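Local atomic coordinates of solute-binding periplasmic protein of iron/siderophore ABC transporter (Yersinia pestis, PDB entry 6B2Y), a protein that probably binds chelated iron in the periplasm and delivers it to an ABC transporter for uptake into the cell. Residues I98-A101 with I106-I109; L65-S70 with K90-T95; G86-R89 with Q94-A97; L71-G74 with D79-V82. One frame throughout, in Å; residues are numbered along the deposited sequence.

Contact 1: residues I98-A101 with I106-I109; sequences IYKA and IDQI. With NA (sodium ion), chain C.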
loop_
_atom_site.group_PDB
_atom_site.type_symbol
_atom_site.label_atom_id
_atom_site.label_comp_id
_atom_site.label_asym_id
_atom_site.label_seq_id
_atom_site.Cartn_x
_atom_site.Cartn_y
_atom_site.Cartn_z
ATOM N N ILE A 98 -16.162 2.220 -5.347
ATOM C CA ILE A 98 -15.955 2.920 -6.607
ATOM C C ILE A 98 -15.953 1.933 -7.763
ATOM O O ILE A 98 -16.506 2.215 -8.834
ATOM C CB ILE A 98 -14.653 3.738 -6.558
ATOM C CG1 ILE A 98 -14.732 4.781 -5.443
ATOM C CG2 ILE A 98 -14.368 4.376 -7.928
ATOM C CD1 ILE A 98 -15.691 5.926 -5.730
ATOM N N TYR A 99 -15.331 0.762 -7.568
ATOM C CA TYR A 99 -15.354 -0.284 -8.587
ATOM C C TYR A 99 -16.758 -0.855 -8.772
ATOM O O TYR A 99 -17.178 -1.132 -9.901
ATOM C CB TYR A 99 -14.374 -1.394 -8.222
ATOM C CG TYR A 99 -12.964 -1.079 -8.684
ATOM C CD1 TYR A 99 -12.098 -0.335 -7.894
ATOM C CD2 TYR A 99 -12.527 -1.486 -9.930
ATOM C CE1 TYR A 99 -10.807 -0.039 -8.335
ATOM C CE2 TYR A 99 -11.249 -1.194 -10.382
ATOM C CZ TYR A 99 -10.396 -0.473 -9.580
ATOM O OH TYR A 99 -9.126 -0.178 -10.047
ATOM N N LYS A 100 -17.487 -1.052 -7.674
ATOM C CA LYS A 100 -18.838 -1.609 -7.769
ATOM C C LYS A 100 -19.745 -0.715 -8.608
ATOM O O LYS A 100 -20.565 -1.209 -9.394
ATOM C CB LYS A 100 -19.418 -1.794 -6.366
ATOM C CG LYS A 100 -20.836 -2.366 -6.339
ATOM C CD LYS A 100 -21.272 -2.682 -4.915
ATOM C CE LYS A 100 -22.635 -3.377 -4.907
ATOM N NZ LYS A 100 -23.222 -3.438 -3.540
ATOM N N ALA A 101 -19.598 0.604 -8.461
ATOM C CA ALA A 101 -20.433 1.542 -9.206
ATOM C C ALA A 101 -20.265 1.357 -10.705
ATOM O O ALA A 101 -21.241 1.407 -11.462
ATOM C CB ALA A 101 -20.092 2.970 -8.796
ATOM N N ILE A 106 -18.787 -7.158 -9.629
ATOM C CA ILE A 106 -17.830 -7.343 -8.541
ATOM C C ILE A 106 -18.433 -8.171 -7.415
ATOM O O ILE A 106 -17.719 -8.936 -6.753
ATOM C CB ILE A 106 -17.318 -5.975 -8.038
ATOM C CG1 ILE A 106 -16.059 -6.159 -7.182
ATOM C CG2 ILE A 106 -18.418 -5.205 -7.289
ATOM C CD1 ILE A 106 -15.454 -4.873 -6.711
ATOM N N ASP A 107 -19.756 -8.078 -7.206
ATOM C CA ASP A 107 -20.389 -8.820 -6.121
ATOM C C ASP A 107 -20.438 -10.316 -6.386
ATOM O O ASP A 107 -20.689 -11.088 -5.455
ATOM C CB ASP A 107 -21.808 -8.297 -5.865
ATOM C CG ASP A 107 -21.838 -7.118 -4.896
ATOM O OD1 ASP A 107 -22.943 -6.572 -4.680
ATOM O OD2 ASP A 107 -20.773 -6.729 -4.346
ATOM N N GLN A 108 -20.202 -10.744 -7.622
ATOM C CA GLN A 108 -20.193 -12.159 -7.955
ATOM C C GLN A 108 -18.848 -12.822 -7.699
ATOM O O GLN A 108 -18.756 -14.050 -7.769
ATOM C CB GLN A 108 -20.596 -12.347 -9.418
ATOM C CG GLN A 108 -21.975 -11.788 -9.750
ATOM C CD GLN A 108 -23.056 -12.317 -8.830
ATOM O OE1 GLN A 108 -23.324 -13.520 -8.800
ATOM N NE2 GLN A 108 -23.681 -11.420 -8.062
ATOM N N ILE A 109 -17.805 -12.059 -7.390
ATOM C CA ILE A 109 -16.508 -12.678 -7.134
ATOM C C ILE A 109 -16.550 -13.310 -5.747
ATOM O O ILE A 109 -16.831 -12.610 -4.760
ATOM C CB ILE A 109 -15.363 -11.659 -7.263
ATOM C CG1 ILE A 109 -15.380 -11.042 -8.670
ATOM C CG2 ILE A 109 -14.027 -12.329 -6.956
ATOM C CD1 ILE A 109 -14.331 -9.975 -8.924
HETATM NA NA NA C . -7.709 0.759 -8.115
HETATM O O HOH W 1 -8.651 3.110 -6.729
#

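Contact 2: residues L65-S70 with K90-T95; sequences LFYAVS and KLDPQT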
loop_
_atom_site.group_PDB
_atom_site.type_symbol
_atom_site.label_atom_id
_atom_site.label_comp_id
_atom_site.label_asym_id
_atom_site.label_seq_id
_atom_site.Cartn_x
_atom_site.Cartn_y
_atom_site.Cartn_z
ATOM N N LEU A 65 -3.889 -7.472 -3.109
ATOM C CA LEU A 65 -3.073 -7.651 -4.310
ATOM C C LEU A 65 -3.822 -7.230 -5.563
ATOM O O LEU A 65 -3.216 -7.114 -6.633
ATOM C CB LEU A 65 -2.603 -9.108 -4.416
ATOM C CG LEU A 65 -1.505 -9.404 -3.388
ATOM C CD1 LEU A 65 -1.134 -10.886 -3.331
ATOM C CD2 LEU A 65 -0.264 -8.527 -3.659
ATOM N N PHE A 66 -5.127 -6.973 -5.454
ATOM C CA PHE A 66 -5.863 -6.405 -6.567
ATOM C C PHE A 66 -5.247 -5.097 -7.046
ATOM O O PHE A 66 -5.275 -4.809 -8.247
ATOM C CB PHE A 66 -7.322 -6.190 -6.165
ATOM C CG PHE A 66 -8.118 -5.425 -7.185
ATOM C CD1 PHE A 66 -8.376 -5.972 -8.429
ATOM C CD2 PHE A 66 -8.595 -4.154 -6.901
ATOM C CE1 PHE A 66 -9.100 -5.269 -9.375
ATOM C CE2 PHE A 66 -9.319 -3.448 -7.846
ATOM C CZ PHE A 66 -9.565 -4.013 -9.085
ATOM N N TYR A 67 -4.677 -4.292 -6.140
ATOM C CA TYR A 67 -4.054 -3.048 -6.591
ATOM C C TYR A 67 -3.000 -3.341 -7.649
ATOM O O TYR A 67 -2.955 -2.686 -8.694
ATOM C CB TYR A 67 -3.412 -2.287 -5.432
ATOM C CG TYR A 67 -4.305 -1.974 -4.263
ATOM C CD1 TYR A 67 -5.594 -1.450 -4.432
ATOM C CD2 TYR A 67 -3.843 -2.173 -2.963
ATOM C CE1 TYR A 67 -6.392 -1.160 -3.324
ATOM C CE2 TYR A 67 -4.635 -1.895 -1.865
ATOM C CZ TYR A 67 -5.907 -1.388 -2.056
ATOM O OH TYR A 67 -6.661 -1.114 -0.944
ATOM N N ALA A 68 -2.145 -4.331 -7.392
ATOM C CA ALA A 68 -1.076 -4.636 -8.338
ATOM C C ALA A 68 -1.636 -5.198 -9.633
ATOM O O ALA A 68 -1.205 -4.809 -10.726
ATOM C CB ALA A 68 -0.078 -5.610 -7.706
ATOM N N VAL A 69 -2.629 -6.081 -9.531
ATOM C CA VAL A 69 -3.201 -6.697 -10.722
ATOM C C VAL A 69 -3.951 -5.666 -11.554
ATOM O O VAL A 69 -3.911 -5.719 -12.792
ATOM C CB VAL A 69 -4.088 -7.886 -10.305
ATOM C CG1 VAL A 69 -4.949 -8.393 -11.478
ATOM C CG2 VAL A 69 -3.225 -8.998 -9.765
ATOM N N SER A 70 -4.591 -4.686 -10.905
ATOM C CA SER A 70 -5.326 -3.650 -11.636
ATOM C C SER A 70 -4.440 -2.892 -12.623
ATOM O O SER A 70 -4.936 -2.427 -13.663
ATOM C CB SER A 70 -5.973 -2.670 -10.657
ATOM O OG SER A 70 -5.017 -1.770 -10.098
ATOM N N LYS A 90 -13.324 -5.885 2.713
ATOM C CA LYS A 90 -13.551 -5.630 4.131
ATOM C C LYS A 90 -12.676 -4.506 4.677
ATOM O O LYS A 90 -13.130 -3.711 5.516
ATOM C CB LYS A 90 -13.311 -6.911 4.922
ATOM C CG LYS A 90 -13.822 -6.804 6.344
ATOM C CD LYS A 90 -12.918 -7.535 7.325
ATOM C CE LYS A 90 -13.449 -7.391 8.748
ATOM N NZ LYS A 90 -14.235 -8.574 9.184
ATOM N N LEU A 91 -11.426 -4.413 4.220
ATOM C CA LEU A 91 -10.510 -3.411 4.744
ATOM C C LEU A 91 -10.339 -2.215 3.820
ATOM O O LEU A 91 -9.810 -1.185 4.257
ATOM C CB LEU A 91 -9.145 -4.044 5.046
ATOM C CG LEU A 91 -9.172 -5.115 6.141
ATOM C CD1 LEU A 91 -7.764 -5.568 6.499
ATOM C CD2 LEU A 91 -9.915 -4.616 7.382
ATOM N N ASP A 92 -10.789 -2.300 2.574
ATOM C CA ASP A 92 -10.839 -1.143 1.680
ATOM C C ASP A 92 -12.224 -1.015 1.051
ATOM O O ASP A 92 -12.363 -1.002 -0.175
ATOM C CB ASP A 92 -9.765 -1.240 0.595
ATOM C CG ASP A 92 -9.533 0.085 -0.106
ATOM O OD1 ASP A 92 -10.219 1.067 0.253
ATOM O OD2 ASP A 92 -8.657 0.156 -1.005
ATOM N N PRO A 93 -13.275 -0.871 1.872
ATOM C CA PRO A 93 -14.632 -0.724 1.310
ATOM C C PRO A 93 -14.806 0.466 0.382
ATOM O O PRO A 93 -15.660 0.418 -0.519
ATOM C CB PRO A 93 -15.509 -0.570 2.564
ATOM C CG PRO A 93 -14.565 -0.071 3.629
ATOM C CD PRO A 93 -13.286 -0.801 3.345
ATOM N N GLN A 94 -14.056 1.552 0.588
ATOM C CA GLN A 94 -14.225 2.718 -0.267
ATOM C C GLN A 94 -13.804 2.421 -1.700
ATOM O O GLN A 94 -14.540 2.725 -2.645
ATOM C CB GLN A 94 -13.440 3.897 0.292
ATOM C CG GLN A 94 -13.868 4.293 1.686
ATOM C CD GLN A 94 -13.001 5.392 2.218
ATOM O OE1 GLN A 94 -12.820 6.416 1.556
ATOM N NE2 GLN A 94 -12.425 5.176 3.390
ATOM N N THR A 95 -12.606 1.858 -1.892
ATOM C CA THR A 95 -12.196 1.495 -3.244
ATOM C C THR A 95 -13.152 0.476 -3.845
ATOM O O THR A 95 -13.514 0.577 -5.019
ATOM C CB THR A 95 -10.766 0.950 -3.244
ATOM O OG1 THR A 95 -9.898 1.925 -2.668
ATOM C CG2 THR A 95 -10.304 0.646 -4.663
#

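Contact 3: residues G86-R89 with Q94-A97; sequences GDFR and QTYA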
loop_
_atom_site.group_PDB
_atom_site.type_symbol
_atom_site.label_atom_id
_atom_site.label_comp_id
_atom_site.label_asym_id
_atom_site.label_seq_id
_atom_site.Cartn_x
_atom_site.Cartn_y
_atom_site.Cartn_z
ATOM N N GLY A 86 -10.559 -11.747 1.641
ATOM C CA GLY A 86 -11.534 -10.727 2.011
ATOM C C GLY A 86 -10.980 -9.342 2.289
ATOM O O GLY A 86 -11.778 -8.424 2.510
ATOM N N ASP A 87 -9.657 -9.154 2.278
ATOM C CA ASP A 87 -9.100 -7.872 2.709
ATOM C C ASP A 87 -9.529 -6.704 1.824
ATOM O O ASP A 87 -9.598 -5.565 2.296
ATOM C CB ASP A 87 -7.572 -7.926 2.734
ATOM C CG ASP A 87 -7.020 -8.653 3.945
ATOM O OD1 ASP A 87 -7.808 -9.097 4.813
ATOM O OD2 ASP A 87 -5.782 -8.790 4.019
ATOM N N PHE A 88 -9.741 -6.930 0.529
ATOM C CA PHE A 88 -10.072 -5.798 -0.324
ATOM C C PHE A 88 -11.460 -5.257 0.009
ATOM O O PHE A 88 -11.635 -4.056 0.254
ATOM C CB PHE A 88 -9.989 -6.192 -1.799
ATOM C CG PHE A 88 -10.370 -5.081 -2.745
ATOM C CD1 PHE A 88 -9.696 -3.870 -2.722
ATOM C CD2 PHE A 88 -11.392 -5.262 -3.675
ATOM C CE1 PHE A 88 -10.036 -2.845 -3.589
ATOM C CE2 PHE A 88 -11.743 -4.247 -4.539
ATOM C CZ PHE A 88 -11.068 -3.036 -4.502
ATOM N N ARG A 89 -12.463 -6.131 0.039
ATOM C CA ARG A 89 -13.813 -5.643 0.332
ATOM C C ARG A 89 -13.940 -5.167 1.778
ATOM O O ARG A 89 -14.598 -4.154 2.051
ATOM C CB ARG A 89 -14.851 -6.724 0.052
ATOM C CG ARG A 89 -16.282 -6.194 0.164
ATOM C CD ARG A 89 -17.289 -7.313 0.041
ATOM N NE ARG A 89 -17.481 -8.040 1.290
ATOM C CZ ARG A 89 -17.962 -9.277 1.366
ATOM N NH1 ARG A 89 -18.279 -9.940 0.255
ATOM N NH2 ARG A 89 -18.113 -9.861 2.549
ATOM N N GLN A 94 -14.056 1.552 0.588
ATOM C CA GLN A 94 -14.225 2.718 -0.267
ATOM C C GLN A 94 -13.804 2.421 -1.700
ATOM O O GLN A 94 -14.540 2.725 -2.645
ATOM C CB GLN A 94 -13.440 3.897 0.292
ATOM C CG GLN A 94 -13.868 4.293 1.686
ATOM C CD GLN A 94 -13.001 5.392 2.218
ATOM O OE1 GLN A 94 -12.820 6.416 1.556
ATOM N NE2 GLN A 94 -12.425 5.176 3.390
ATOM N N THR A 95 -12.606 1.858 -1.892
ATOM C CA THR A 95 -12.196 1.495 -3.244
ATOM C C THR A 95 -13.152 0.476 -3.845
ATOM O O THR A 95 -13.514 0.577 -5.019
ATOM C CB THR A 95 -10.766 0.950 -3.244
ATOM O OG1 THR A 95 -9.898 1.925 -2.668
ATOM C CG2 THR A 95 -10.304 0.646 -4.663
ATOM N N TYR A 96 -13.579 -0.503 -3.045
ATOM C CA TYR A 96 -14.540 -1.490 -3.527
ATOM C C TYR A 96 -15.804 -0.805 -4.049
ATOM O O TYR A 96 -16.335 -1.181 -5.104
ATOM C CB TYR A 96 -14.870 -2.472 -2.403
ATOM C CG TYR A 96 -15.780 -3.621 -2.801
ATOM C CD1 TYR A 96 -17.164 -3.437 -2.887
ATOM C CD2 TYR A 96 -15.268 -4.885 -3.067
ATOM C CE1 TYR A 96 -17.997 -4.469 -3.231
ATOM C CE2 TYR A 96 -16.104 -5.936 -3.418
ATOM C CZ TYR A 96 -17.477 -5.708 -3.506
ATOM O OH TYR A 96 -18.339 -6.724 -3.855
ATOM N N ALA A 97 -16.271 0.227 -3.335
ATOM C CA ALA A 97 -17.482 0.951 -3.729
ATOM C C ALA A 97 -17.324 1.612 -5.094
ATOM O O ALA A 97 -18.248 1.584 -5.919
ATOM C CB ALA A 97 -17.824 1.997 -2.668
HETATM O O HOH W 2 -18.621 -9.171 -2.438
#

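Contact 4: residues L71-G74 with D79-V82; sequences LLEG and DRIV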
loop_
_atom_site.group_PDB
_atom_site.type_symbol
_atom_site.label_atom_id
_atom_site.label_comp_id
_atom_site.label_asym_id
_atom_site.label_seq_id
_atom_site.Cartn_x
_atom_site.Cartn_y
_atom_site.Cartn_z
ATOM N N LEU A 71 -3.137 -2.749 -12.327
ATOM C CA LEU A 71 -2.245 -2.020 -13.225
ATOM C C LEU A 71 -1.989 -2.751 -14.535
ATOM O O LEU A 71 -1.468 -2.138 -15.474
ATOM C CB LEU A 71 -0.903 -1.749 -12.531
ATOM C CG LEU A 71 -1.001 -0.871 -11.279
ATOM C CD1 LEU A 71 0.312 -0.909 -10.499
ATOM C CD2 LEU A 71 -1.379 0.569 -11.623
ATOM N N LEU A 72 -2.341 -4.035 -14.627
ATOM C CA LEU A 72 -2.057 -4.841 -15.806
ATOM C C LEU A 72 -3.286 -5.106 -16.655
ATOM O O LEU A 72 -3.142 -5.538 -17.807
ATOM C CB LEU A 72 -1.450 -6.193 -15.401
ATOM C CG LEU A 72 -0.210 -6.102 -14.515
ATOM C CD1 LEU A 72 0.314 -7.482 -14.090
ATOM C CD2 LEU A 72 0.875 -5.280 -15.206
ATOM N N GLU A 73 -4.479 -4.854 -16.118
ATOM C CA GLU A 73 -5.728 -5.339 -16.694
ATOM C C GLU A 73 -6.462 -4.301 -17.529
ATOM O O GLU A 73 -7.515 -4.624 -18.094
ATOM C CB GLU A 73 -6.640 -5.836 -15.573
ATOM C CG GLU A 73 -6.079 -7.062 -14.880
ATOM C CD GLU A 73 -5.879 -8.223 -15.831
ATOM O OE1 GLU A 73 -6.762 -9.120 -15.871
ATOM O OE2 GLU A 73 -4.834 -8.242 -16.535
ATOM N N GLY A 74 -5.949 -3.073 -17.606
ATOM C CA GLY A 74 -6.541 -2.066 -18.479
ATOM C C GLY A 74 -7.987 -1.753 -18.114
ATOM O O GLY A 74 -8.334 -1.522 -16.949
ATOM N N ASP A 79 -12.065 -8.935 -14.921
ATOM C CA ASP A 79 -12.414 -10.000 -15.857
ATOM C C ASP A 79 -11.802 -11.354 -15.489
ATOM O O ASP A 79 -12.418 -12.401 -15.730
ATOM C CB ASP A 79 -11.974 -9.572 -17.257
ATOM C CG ASP A 79 -12.864 -10.101 -18.341
ATOM O OD1 ASP A 79 -13.768 -9.349 -18.772
ATOM O OD2 ASP A 79 -12.628 -11.248 -18.789
ATOM N N ARG A 80 -10.583 -11.373 -14.944
ATOM C CA ARG A 80 -9.889 -12.630 -14.696
ATOM C C ARG A 80 -9.827 -13.009 -13.223
ATOM O O ARG A 80 -9.171 -13.992 -12.886
ATOM C CB ARG A 80 -8.464 -12.589 -15.254
ATOM C CG ARG A 80 -8.388 -12.349 -16.732
ATOM C CD ARG A 80 -7.018 -12.742 -17.266
ATOM N NE ARG A 80 -6.033 -11.692 -17.015
ATOM C CZ ARG A 80 -4.728 -11.838 -17.228
ATOM N NH1 ARG A 80 -4.258 -12.997 -17.673
ATOM N NH2 ARG A 80 -3.901 -10.825 -16.976
ATOM N N ILE A 81 -10.474 -12.252 -12.342
ATOM C CA ILE A 81 -10.483 -12.560 -10.914
ATOM C C ILE A 81 -11.612 -13.541 -10.630
ATOM O O ILE A 81 -12.786 -13.174 -10.703
ATOM C CB ILE A 81 -10.652 -11.300 -10.058
ATOM C CG1 ILE A 81 -9.644 -10.234 -10.470
ATOM C CG2 ILE A 81 -10.511 -11.667 -8.593
ATOM C CD1 ILE A 81 -8.228 -10.719 -10.470
ATOM N N VAL A 82 -11.266 -14.778 -10.259
ATOM C CA VAL A 82 -12.292 -15.777 -9.948
ATOM C C VAL A 82 -12.461 -16.003 -8.453
ATOM O O VAL A 82 -13.269 -16.854 -8.046
ATOM C CB VAL A 82 -11.999 -17.112 -10.662
ATOM C CG1 VAL A 82 -11.944 -16.883 -12.164
ATOM C CG2 VAL A 82 -10.716 -17.722 -10.148
HETATM O O HOH W 3 -8.718 -9.231 -14.120
#

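Contact 1: residues I98-A101 with I106-I109
Ile106 meets helix 93-102 through both of its branches. CG2 packs on the backbone and root of Lys100, with Ile106 CG2 3.7 Å from Lys100 CB. Ile106 CD1, on the other branch, comes 3.9 Å from Tyr99 CB. CG1 of Ile106 lies opposite the backbone N (chi1 -165°), and chi2 is also extended, which carries CD1 out to the tyrosine. The Lys100 chain is stretched along its whole length and passes Ile106 at about a right angle. Lys100 NZ lies 3.3 Å from Asp107 OD1, a rather long salt bridge. The other carboxylate oxygen, OD2, is hydrogen-bonded to Tyr96 OH, so the two oxygens of Asp107 serve different partners. The Tyr99 ring leads away from Ile106. Its hydroxyl binds a sodium ion, which lies at the ring edge, 2.6 Å from Tyr99 OH. A water also binds the ion. Ile109 N donates to Ile106 O and closes the turn around Asp107. The contact folds the 3-10 turn back on the end of helix 93-102, just before strand 111-112. Ile106 also rests on Trp84 of strand 81-85, and the Tyr99 ring meets Phe66 of helix 66-70 edge-to-face.

Contact 2: residues L65-S70 with K90-T95
Tyr67 points its hydroxyl at the carboxylate of Asp92. Tyr67 OH donates to Asp92 OD2 at 2.4 Å, a value so short that the exact length is doubtful. OD2 sits at the edge of the tyrosine ring, in its plane. The carboxylate does not lie flat with the ring, since the two planes are 61° apart. With chi1 at -164°, CG of Asp92 stands opposite the backbone N, and the carboxylate lies between Tyr67 and the start of helix 93-102. Asp92 OD2 is gripped a second time by Thr95 OG1, at 2.7 Å and from above the carboxylate plane. Two hydroxyls therefore hold one buried oxygen and fix the rotation of the group. The other oxygen, Asp92 OD1, takes a weak bond from Thr95 N, at 3.3 Å. On the first helix, Ser70 OG donates to Tyr67 O, one turn back, at 2.7 Å and tilted from the carbonyl plane. Ser70 CB lies over one face of the Phe66 ring, toward its rim. Phe88 of helix 87-91 packs against Phe66 and Tyr67. The bond at OD2 thus ties helix 66-70 to the break between helices 87-91 and 93-102. Asp92 is the first residue to leave the helical conformation after the one helix and the N-cap of the next, and the weak bond from Thr95 N is its N-capping bond.

Contact 3: residues G86-R89 with Q94-A97
The Tyr96 ring carries the aliphatic part of Arg89 on one face. Arg89 CG stands 3.7 Å from the centroid of the Tyr96 ring and 15° off the ring normal, a CH-pi contact. CB and CD of Arg89 border the same ring: CB lies nearest CD2, and CD lies beside CZ and CE2. The Phe88 ring takes Thr95 CG2 at its edge, in plane, 3.7 Å from Phe88 CE1. Phe88 and Tyr96 also meet, but obliquely: their planes are 52° apart, and Phe88 CE2 is 3.9 Å from Tyr96 CD2. Arg89 and Tyr96 run side by side and point the same way. The arginine chain is extended as far as CD and then bends at chi3 (82°). This bend turns the guanidinium nearly perpendicular to the tyrosine ring. At the guanidinium edge a water accepts from Arg89 NH1 at 2.8 Å, and the same water donates to Tyr96 OH at 2.8 Å. Both polar ends have further partners: Arg89 NH2 bonds Ser119 OG, and Tyr96 OH bonds Asp107 OD2. The contact joins consecutive helices 87-91 and 93-102 across the short break between them. No direct hydrogen bond crosses it. Its chemistry is mainly apolar and aromatic. The two helices are therefore held here by packing, and the polar link between the segments runs through the water that bridges Arg89 NH1 and Tyr96 OH.

Contact 4: residues L71-G74 with D79-V82
Glu73 OE1 is gripped by Arg80 NE at 2.9 Å and by a water at 2.6 Å. The same water accepts from Arg80 N at 3.0 Å, so Arg80 holds this oxygen both directly and through its own backbone. The pair belongs to the connection between helix 66-70 and strand 81-85, in a parallel sheet that also holds strand 58-60: a beta-alpha-beta crossover. The second carboxylate oxygen, Glu73 OE2, accepts from Arg80 NH2 at 2.8 Å. Arg80 therefore offers NE and NH2 side-on, one to each oxygen, in a bidentate salt bridge. Both bonds use the syn sides of the carboxylate, and both are nearly straight. The match is not fully flat, for the carboxylate and guanidinium planes are 27° apart. The two side chains cross at about a right angle. Glu73 is bent at chi2 and Arg80 at chi3, and these bends bring the carboxylate to the NE/NH2 edge of the guanidinium. Arg80 has further work at NH1, which bonds the backbone oxygens Val55 O and Leu183 O. Arg185 makes a weak, long ion pair with Glu73 OE2 and lies close to Arg80, a like-charge proximity that the carboxylate probably eases. Leu71 and Leu72 face helices 168-182 and 186-207, so the loop carries apolar packing beside the ion pair. At the NE bond, Glu73 OE1 lies only 3° out of the guanidinium plane of Arg80.

Overall arrangement
Contacts 2 and 3 are the buried ones. They share Gln94 and Thr95, and their centres are about 5 Å apart. Both involve helices 87-91 and 93-102, but contact 2 rests on hydroxyl-carboxylate bonds and contact 3 on aromatic packing. Contacts 1 and 4 are only partly buried, and each has a salt bridge: a long, exposed one in contact 1, a tight two-pronged one in contact 4. Contact 1 lies farther along helix 93-102 and joins contact 3 through Tyr96, which meets both Asp107 and Ile106. Contact 4 is nested inside the loop closed by contact 2, adjoins it in sequence and packs on it through Val69 and Ile81.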